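Local coordinates for cell division control protein Cdc48 (Mycobacterium smegmatis, PDB 5E7P) that probably binds and hydrolyses ATP as a member of the AAA ATPase family, at residues L50-W55 with A68-A73; L42-L47 with G667-L672; R573-A578 with E618-V623. One frame throughout, in Å; residues are numbered along the deposited sequence.

In the fold
Interactions 1 and 2 share one neighbourhood: their centres lie 11 Å apart, the backbones of Gly71 and Ala73 probably hydrogen-bond to Leu42, and Val72 and Ala70 pack on Leu47. Interaction 1 is the more buried, lies inside the N-terminal domain and is fixed by a backbone hydrogen bond. Interaction 2 is a surface contact joining that domain to a loop 620 residues further along the chain, by van der Waals packing. Interaction 3, partly buried, stands apart on the opposite side of the chain's centre from interaction 1, about 38 Å between centres. It joins a helix end to a strand start within the second AAA module, again without hydrogen bonds between its segments.

Interaction 1: L50-W55 with A68-A73; sequences LGIREW and AVAGVA
Trp55 meets the strand through its backbone: its N donates to Ala70 O at 2.7 Å, with an N-H...O angle of 156°. This bond ties the loop to strand 65-72, although the two directions differ by 102°.

Apolar packing flanks the bond. Val69 CG1 lies in the plane of the Trp55 indole, at its edge, 3.6 Å from CE3, and the same methyl is also near Trp55 O. Ile52 reaches Ala70 more loosely, CD1 to CB 4.4 Å.

The third kind of contact is aliphatic against carboxylate. Glu54 has CG anti to its own N (chi1 -170°) and an extended chain, which carries it across Val72 at about a right angle, with CD 3.6 Å from Val72 CG2. Its OE2 also stands 3.7 Å above the Trp55 ring plane, toward the rim.

Gly51, with positive phi, closes helix 44-50 in a Schellman motif just before this loop. The contact thus packs the loop after that helix onto strand 65-72 of the CDC48 N-terminal domain, consistent with the double-psi beta-barrel relationship of this family. Leu47 of the helix touches Ile52, Ala70 and Val72, while strand 39-42 runs parallel to 65-72 and strand 57-61 pairs with it antiparallel.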
loop_
_atom_site.group_PDB
_atom_site.type_symbol
_atom_site.label_atom_id
_atom_site.label_comp_id
_atom_site.label_asym_id
_atom_site.label_seq_id
_atom_site.Cartn_x
_atom_site.Cartn_y
_atom_site.Cartn_z
ATOM N N LEU A 50 -9.576 -18.308 10.573
ATOM C CA LEU A 50 -8.245 -18.314 9.980
ATOM C C LEU A 50 -7.393 -17.142 10.462
ATOM O O LEU A 50 -6.167 -17.172 10.358
ATOM C CB LEU A 50 -8.339 -18.315 8.455
ATOM C CG LEU A 50 -8.879 -19.603 7.834
ATOM C CD1 LEU A 50 -8.913 -19.484 6.315
ATOM C CD2 LEU A 50 -8.043 -20.806 8.271
ATOM N N GLY A 51 -8.045 -16.110 10.988
ATOM C CA GLY A 51 -7.343 -14.952 11.510
ATOM C C GLY A 51 -7.034 -13.914 10.448
ATOM O O GLY A 51 -6.055 -13.174 10.555
ATOM N N ILE A 52 -7.874 -13.855 9.420
ATOM C CA ILE A 52 -7.678 -12.914 8.326
ATOM C C ILE A 52 -8.908 -12.046 8.095
ATOM O O ILE A 52 -9.998 -12.353 8.576
ATOM C CB ILE A 52 -7.360 -13.645 7.014
ATOM C CG1 ILE A 52 -8.513 -14.578 6.641
ATOM C CG2 ILE A 52 -6.051 -14.409 7.135
ATOM C CD1 ILE A 52 -8.269 -15.366 5.383
ATOM N N ARG A 53 -8.724 -10.960 7.352
ATOM C CA ARG A 53 -9.835 -10.108 6.950
ATOM C C ARG A 53 -10.180 -10.396 5.498
ATOM O O ARG A 53 -9.516 -11.196 4.844
ATOM C CB ARG A 53 -9.463 -8.632 7.091
ATOM C CG ARG A 53 -9.114 -8.191 8.498
ATOM C CD ARG A 53 -8.695 -6.732 8.503
ATOM N NE ARG A 53 -7.538 -6.508 7.641
ATOM C CZ ARG A 53 -7.168 -5.320 7.170
ATOM N NH1 ARG A 53 -7.869 -4.234 7.468
ATOM N NH2 ARG A 53 -6.096 -5.223 6.392
ATOM N N GLU A 54 -11.215 -9.736 4.995
ATOM C CA GLU A 54 -11.530 -9.800 3.576
ATOM C C GLU A 54 -10.365 -9.204 2.784
ATOM O O GLU A 54 -9.639 -8.350 3.296
ATOM C CB GLU A 54 -12.822 -9.033 3.290
ATOM C CG GLU A 54 -13.373 -9.235 1.889
ATOM C CD GLU A 54 -14.534 -8.312 1.578
ATOM O OE1 GLU A 54 -14.815 -7.412 2.398
ATOM O OE2 GLU A 54 -15.163 -8.489 0.513
ATOM N N TRP A 55 -10.193 -9.672 1.548
ATOM C CA TRP A 55 -9.125 -9.236 0.634
ATOM C C TRP A 55 -7.731 -9.792 0.942
ATOM O O TRP A 55 -6.804 -9.610 0.155
ATOM C CB TRP A 55 -9.066 -7.710 0.474
ATOM C CG TRP A 55 -10.345 -7.082 0.006
ATOM C CD1 TRP A 55 -11.051 -6.105 0.638
ATOM C CD2 TRP A 55 -11.071 -7.390 -1.193
ATOM N NE1 TRP A 55 -12.168 -5.781 -0.090
ATOM C CE2 TRP A 55 -12.205 -6.556 -1.219
ATOM C CE3 TRP A 55 -10.872 -8.288 -2.246
ATOM C CZ2 TRP A 55 -13.137 -6.592 -2.255
ATOM C CZ3 TRP A 55 -11.798 -8.325 -3.272
ATOM C CH2 TRP A 55 -12.917 -7.481 -3.270
ATOM N N ALA A 68 -5.485 -17.548 -3.842
ATOM C CA ALA A 68 -6.517 -16.641 -4.318
ATOM C C ALA A 68 -6.823 -15.588 -3.261
ATOM O O ALA A 68 -6.392 -15.704 -2.116
ATOM C CB ALA A 68 -7.774 -17.414 -4.689
ATOM N N VAL A 69 -7.566 -14.559 -3.657
ATOM C CA VAL A 69 -7.956 -13.491 -2.745
ATOM C C VAL A 69 -9.268 -13.842 -2.051
ATOM O O VAL A 69 -10.253 -14.191 -2.706
ATOM C CB VAL A 69 -8.114 -12.149 -3.491
ATOM C CG1 VAL A 69 -8.618 -11.057 -2.549
ATOM C CG2 VAL A 69 -6.794 -11.743 -4.132
ATOM N N ALA A 70 -9.279 -13.755 -0.725
ATOM C CA ALA A 70 -10.481 -14.076 0.036
ATOM C C ALA A 70 -11.526 -12.974 -0.073
ATOM O O ALA A 70 -11.317 -11.854 0.394
ATOM C CB ALA A 70 -10.146 -14.346 1.494
ATOM N N GLY A 71 -12.649 -13.300 -0.701
ATOM C CA GLY A 71 -13.787 -12.404 -0.747
ATOM C C GLY A 71 -14.911 -12.977 0.093
ATOM O O GLY A 71 -15.068 -14.195 0.172
ATOM N N VAL A 72 -15.691 -12.109 0.730
ATOM C CA VAL A 72 -16.780 -12.563 1.586
ATOM C C VAL A 72 -17.909 -13.184 0.766
ATOM O O VAL A 72 -18.388 -12.591 -0.203
ATOM C CB VAL A 72 -17.330 -11.422 2.463
ATOM C CG1 VAL A 72 -18.555 -11.887 3.238
ATOM C CG2 VAL A 72 -16.254 -10.923 3.416
ATOM N N ALA A 73 -18.321 -14.387 1.156
ATOM C CA ALA A 73 -19.393 -15.093 0.468
ATOM C C ALA A 73 -20.735 -14.434 0.740
ATOM O O ALA A 73 -20.974 -13.917 1.833
ATOM C CB ALA A 73 -19.425 -16.551 0.893
#

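Interaction 2: L42-L47 with G667-L672; sequences LHPEVL and GKSIPL
Pro44 and Ser669 form the tightest part of this contact, with Pro44 CB 3.5 Å from Ser669 CB and both CB atoms directed at the opposing segment. Pro44 CB and CG meet Ser669 CB, the CB closer, and Ser669 O lies 3.7 Å from the same Pro44 CB.

Close by, Pro671 touches two side chains of the 42-47 segment. Its CG comes to the edge of the His43 imidazole, near the ring plane, 3.6 Å from CE1, while its CD lies 3.7 Å from Glu45 OE1. The His43 ring is held in place from within its own segment: Glu45 N donates to ND1 at 3.0 Å and 166°, only 14° out of the ring plane. With CG anti to the backbone N (chi1 -165°), the histidine folds over the start of the helix, and Pro44 CD covers part of one ring face.

The looser side is the approach of Ser669 O to His43 CE1, at 4.3 Å. His43, Pro44, Ser669 and Pro671 are partly exposed, whereas Glu45 is buried and also touches Ala704 and Met705 of helix 690-707.

His43 is thus a side-chain N-cap of helix 44-50, and the type I beta turn Gly667 to Ile670 presents Ser669 to Pro44, the first helical residue. Together they make an interdomain packing contact between the CDC48 N-terminal domain and the loop that follows helix 656-666.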
loop_
_atom_site.group_PDB
_atom_site.type_symbol
_atom_site.label_atom_id
_atom_site.label_comp_id
_atom_site.label_asym_id
_atom_site.label_seq_id
_atom_site.Cartn_x
_atom_site.Cartn_y
_atom_site.Cartn_z
ATOM N N LEU A 42 -15.478 -16.970 0.743
ATOM C CA LEU A 42 -15.447 -17.645 2.034
ATOM C C LEU A 42 -16.448 -17.028 3.001
ATOM O O LEU A 42 -16.701 -15.823 2.964
ATOM C CB LEU A 42 -14.042 -17.571 2.635
ATOM C CG LEU A 42 -12.923 -18.278 1.869
ATOM C CD1 LEU A 42 -11.563 -17.930 2.456
ATOM C CD2 LEU A 42 -13.148 -19.778 1.887
ATOM N N HIS A 43 -17.018 -17.859 3.865
ATOM C CA HIS A 43 -17.889 -17.379 4.927
ATOM C C HIS A 43 -17.060 -16.547 5.899
ATOM O O HIS A 43 -15.887 -16.841 6.123
ATOM C CB HIS A 43 -18.528 -18.562 5.655
ATOM C CG HIS A 43 -19.688 -18.186 6.524
ATOM N ND1 HIS A 43 -19.533 -17.690 7.799
ATOM C CD2 HIS A 43 -21.023 -18.235 6.298
ATOM C CE1 HIS A 43 -20.722 -17.447 8.322
ATOM N NE2 HIS A 43 -21.642 -17.769 7.431
ATOM N N PRO A 44 -17.659 -15.490 6.464
ATOM C CA PRO A 44 -16.953 -14.636 7.426
ATOM C C PRO A 44 -16.401 -15.406 8.626
ATOM O O PRO A 44 -15.373 -15.015 9.181
ATOM C CB PRO A 44 -18.041 -13.664 7.884
ATOM C CG PRO A 44 -18.961 -13.571 6.719
ATOM C CD PRO A 44 -18.978 -14.940 6.100
ATOM N N GLU A 45 -17.075 -16.483 9.018
ATOM C CA GLU A 45 -16.608 -17.291 10.139
ATOM C C GLU A 45 -15.281 -17.974 9.812
ATOM O O GLU A 45 -14.441 -18.170 10.691
ATOM C CB GLU A 45 -17.655 -18.328 10.547
ATOM C CG GLU A 45 -17.261 -19.125 11.777
ATOM C CD GLU A 45 -18.373 -20.015 12.281
ATOM O OE1 GLU A 45 -19.463 -20.021 11.672
ATOM O OE2 GLU A 45 -18.153 -20.707 13.295
ATOM N N VAL A 46 -15.098 -18.326 8.543
ATOM C CA VAL A 46 -13.835 -18.891 8.083
ATOM C C VAL A 46 -12.729 -17.845 8.185
ATOM O O VAL A 46 -11.632 -18.133 8.661
ATOM C CB VAL A 46 -13.936 -19.400 6.632
ATOM C CG1 VAL A 46 -12.586 -19.907 6.145
ATOM C CG2 VAL A 46 -14.987 -20.491 6.530
ATOM N N LEU A 47 -13.035 -16.628 7.744
ATOM C CA LEU A 47 -12.096 -15.515 7.829
ATOM C C LEU A 47 -11.689 -15.264 9.276
ATOM O O LEU A 47 -10.520 -15.014 9.570
ATOM C CB LEU A 47 -12.711 -14.246 7.234
ATOM C CG LEU A 47 -13.068 -14.261 5.747
ATOM C CD1 LEU A 47 -13.702 -12.934 5.343
ATOM C CD2 LEU A 47 -11.841 -14.552 4.896
ATOM N N GLY A 667 -16.523 -9.428 15.834
ATOM C CA GLY A 667 -17.397 -10.586 15.778
ATOM C C GLY A 667 -18.722 -10.323 15.093
ATOM O O GLY A 667 -19.679 -11.078 15.272
ATOM N N LYS A 668 -18.774 -9.264 14.293
ATOM C CA LYS A 668 -20.034 -8.814 13.705
ATOM C C LYS A 668 -20.706 -9.843 12.796
ATOM O O LYS A 668 -21.932 -9.969 12.799
ATOM C CB LYS A 668 -19.849 -7.489 12.957
ATOM C CG LYS A 668 -18.980 -7.572 11.713
ATOM C CD LYS A 668 -19.192 -6.357 10.823
ATOM C CE LYS A 668 -20.666 -6.192 10.458
ATOM N NZ LYS A 668 -20.908 -4.999 9.592
ATOM N N SER A 669 -19.914 -10.579 12.024
ATOM C CA SER A 669 -20.477 -11.519 11.062
ATOM C C SER A 669 -20.265 -12.981 11.450
ATOM O O SER A 669 -20.511 -13.886 10.652
ATOM C CB SER A 669 -19.929 -11.248 9.659
ATOM O OG SER A 669 -20.519 -10.087 9.102
ATOM N N ILE A 670 -19.812 -13.204 12.678
ATOM C CA ILE A 670 -19.676 -14.554 13.204
ATOM C C ILE A 670 -21.007 -15.003 13.788
ATOM O O ILE A 670 -21.492 -14.407 14.751
ATOM C CB ILE A 670 -18.611 -14.626 14.312
ATOM C CG1 ILE A 670 -17.254 -14.156 13.791
ATOM C CG2 ILE A 670 -18.518 -16.037 14.869
ATOM C CD1 ILE A 670 -16.205 -13.994 14.876
ATOM N N PRO A 671 -21.611 -16.049 13.201
ATOM C CA PRO A 671 -22.878 -16.582 13.713
ATOM C C PRO A 671 -22.712 -17.087 15.138
ATOM O O PRO A 671 -21.807 -17.873 15.405
ATOM C CB PRO A 671 -23.169 -17.756 12.773
ATOM C CG PRO A 671 -22.416 -17.441 11.529
ATOM C CD PRO A 671 -21.165 -16.761 11.992
ATOM N N LEU A 672 -23.573 -16.632 16.041
ATOM C CA LEU A 672 -23.486 -17.031 17.439
ATOM C C LEU A 672 -24.661 -17.908 17.851
ATOM O O LEU A 672 -25.745 -17.829 17.274
ATOM C CB LEU A 672 -23.423 -15.798 18.343
ATOM C CG LEU A 672 -22.189 -14.909 18.204
ATOM C CD1 LEU A 672 -22.263 -13.730 19.160
ATOM C CD2 LEU A 672 -20.933 -15.721 18.448
#

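Interaction 3: R573-A578 with E618-V623; sequences RARDSA and EPLRDV
Ala578 packs against Asp622, its CB 3.5 Å from the carboxylate carbon CG and equally near OD2. The methyl thus meets a polar group in van der Waals contact. Asp622 reaches it with CG set between the backbone N and the carbonyl carbon (chi1 38°), a rotation that lays the acid beside the alanine.

Contacts of the Val623 methyl and of Leu620 make up the second group. Val623 CG2 lies 4.1 Å from Ala578 CB and 4.3 Å from Arg575 CA, so one methyl touches both Arg575 of helix 563-576 and Ala578 beyond it. The same methyl sits on a carbonyl oxygen, 4.0 Å from Ala574 O. Leu620 CD1 touches the aliphatic part of Arg575, 3.7 Å from CG, the two side chains running obliquely. The Arg575 chain then bends at chi3, and its NH2 makes a long, weak ion pair with Glu613.

Hydrogen bonds act within the 573-578 segment: Ser577 OG donates to Arg573 O at 2.6 Å, tilted 20° from the carbonyl plane, and Ser577 N bonds to Ala574 O. Beyond the two segments, the backbones of Asp622 and Ser580 bond at the entry to strands 580-585 and 623-629, neighbours in the parallel sheet of this AAA module.

Methyl groups meeting a carboxylate, a carbonyl oxygen and aliphatic carbon imply non-directional van der Waals packing, while directional bonds come from within 573-578 and from neighbours such as that backbone bond.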
loop_
_atom_site.group_PDB
_atom_site.type_symbol
_atom_site.label_atom_id
_atom_site.label_comp_id
_atom_site.label_asym_id
_atom_site.label_seq_id
_atom_site.Cartn_x
_atom_site.Cartn_y
_atom_site.Cartn_z
ATOM N N ARG A 573 11.444 15.420 3.748
ATOM C CA ARG A 573 10.412 14.922 2.845
ATOM C C ARG A 573 9.029 15.333 3.342
ATOM O O ARG A 573 8.133 15.617 2.551
ATOM C CB ARG A 573 10.474 13.399 2.703
ATOM C CG ARG A 573 9.624 12.872 1.549
ATOM C CD ARG A 573 9.247 11.406 1.723
ATOM N NE ARG A 573 10.404 10.568 2.015
ATOM C CZ ARG A 573 10.621 9.972 3.183
ATOM N NH1 ARG A 573 9.749 10.111 4.171
ATOM N NH2 ARG A 573 11.707 9.231 3.358
ATOM N N ALA A 574 8.866 15.363 4.659
ATOM C CA ALA A 574 7.592 15.730 5.260
ATOM C C ALA A 574 7.307 17.212 5.046
ATOM O O ALA A 574 6.194 17.593 4.683
ATOM C CB ALA A 574 7.587 15.387 6.744
ATOM N N ARG A 575 8.321 18.041 5.268
ATOM C CA ARG A 575 8.192 19.479 5.054
ATOM C C ARG A 575 7.835 19.797 3.605
ATOM O O ARG A 575 6.996 20.657 3.339
ATOM C CB ARG A 575 9.480 20.210 5.455
ATOM C CG ARG A 575 9.615 20.465 6.949
ATOM C CD ARG A 575 10.817 21.350 7.270
ATOM N NE ARG A 575 12.013 20.571 7.587
ATOM C CZ ARG A 575 13.024 20.367 6.747
ATOM N NH1 ARG A 575 12.998 20.889 5.529
ATOM N NH2 ARG A 575 14.068 19.642 7.130
ATOM N N ASP A 576 8.470 19.090 2.673
ATOM C CA ASP A 576 8.267 19.333 1.247
ATOM C C ASP A 576 6.961 18.744 0.718
ATOM O O ASP A 576 6.530 19.077 -0.385
ATOM C CB ASP A 576 9.449 18.789 0.434
ATOM C CG ASP A 576 10.737 19.558 0.685
ATOM O OD1 ASP A 576 10.669 20.701 1.184
ATOM O OD2 ASP A 576 11.821 19.022 0.374
ATOM N N SER A 577 6.333 17.874 1.503
ATOM C CA SER A 577 5.125 17.182 1.059
ATOM C C SER A 577 3.866 17.619 1.807
ATOM O O SER A 577 2.808 17.016 1.635
ATOM C CB SER A 577 5.298 15.668 1.198
ATOM O OG SER A 577 6.470 15.226 0.538
ATOM N N ALA A 578 3.990 18.661 2.627
ATOM C CA ALA A 578 2.886 19.168 3.446
ATOM C C ALA A 578 1.592 19.356 2.652
ATOM O O ALA A 578 1.635 19.774 1.496
ATOM C CB ALA A 578 3.290 20.471 4.110
ATOM N N GLU A 618 7.904 22.526 14.867
ATOM C CA GLU A 618 7.079 23.244 15.843
ATOM C C GLU A 618 6.263 24.423 15.291
ATOM O O GLU A 618 5.069 24.506 15.555
ATOM C CB GLU A 618 7.926 23.677 17.052
ATOM C CG GLU A 618 7.147 24.360 18.169
ATOM C CD GLU A 618 7.060 25.869 17.998
ATOM O OE1 GLU A 618 7.928 26.445 17.304
ATOM O OE2 GLU A 618 6.118 26.479 18.555
ATOM N N PRO A 619 6.887 25.333 14.519
ATOM C CA PRO A 619 6.078 26.473 14.068
ATOM C C PRO A 619 5.193 26.182 12.851
ATOM O O PRO A 619 4.294 26.971 12.555
ATOM C CB PRO A 619 7.136 27.517 13.704
ATOM C CG PRO A 619 8.298 26.709 13.259
ATOM C CD PRO A 619 8.302 25.481 14.130
ATOM N N LEU A 620 5.442 25.075 12.159
ATOM C CA LEU A 620 4.688 24.752 10.948
ATOM C C LEU A 620 3.248 24.360 11.261
ATOM O O LEU A 620 2.968 23.785 12.314
ATOM C CB LEU A 620 5.374 23.629 10.166
ATOM C CG LEU A 620 6.843 23.838 9.793
ATOM C CD1 LEU A 620 7.343 22.689 8.931
ATOM C CD2 LEU A 620 7.030 25.173 9.085
ATOM N N ARG A 621 2.340 24.668 10.340
ATOM C CA ARG A 621 0.922 24.379 10.530
ATOM C C ARG A 621 0.446 23.180 9.721
ATOM O O ARG A 621 -0.580 22.579 10.037
ATOM C CB ARG A 621 0.076 25.605 10.182
ATOM C CG ARG A 621 0.312 26.783 11.107
ATOM C CD ARG A 621 -0.810 27.806 11.022
ATOM N NE ARG A 621 -0.716 28.779 12.104
ATOM C CZ ARG A 621 -1.353 28.662 13.262
ATOM N NH1 ARG A 621 -2.144 27.620 13.479
ATOM N NH2 ARG A 621 -1.208 29.592 14.196
ATOM N N ASP A 622 1.191 22.835 8.677
ATOM C CA ASP A 622 0.802 21.744 7.793
ATOM C C ASP A 622 1.627 20.479 8.031
ATOM O O ASP A 622 1.617 19.560 7.215
ATOM C CB ASP A 622 0.893 22.182 6.328
ATOM C CG ASP A 622 2.094 23.075 6.055
ATOM O OD1 ASP A 622 2.991 23.162 6.921
ATOM O OD2 ASP A 622 2.142 23.689 4.967
ATOM N N VAL A 623 2.342 20.433 9.150
ATOM C CA VAL A 623 3.099 19.238 9.509
ATOM C C VAL A 623 2.874 18.865 10.970
ATOM O O VAL A 623 3.098 19.677 11.867
ATOM C CB VAL A 623 4.617 19.412 9.262
ATOM C CG1 VAL A 623 5.368 18.161 9.683
ATOM C CG2 VAL A 623 4.897 19.735 7.800
#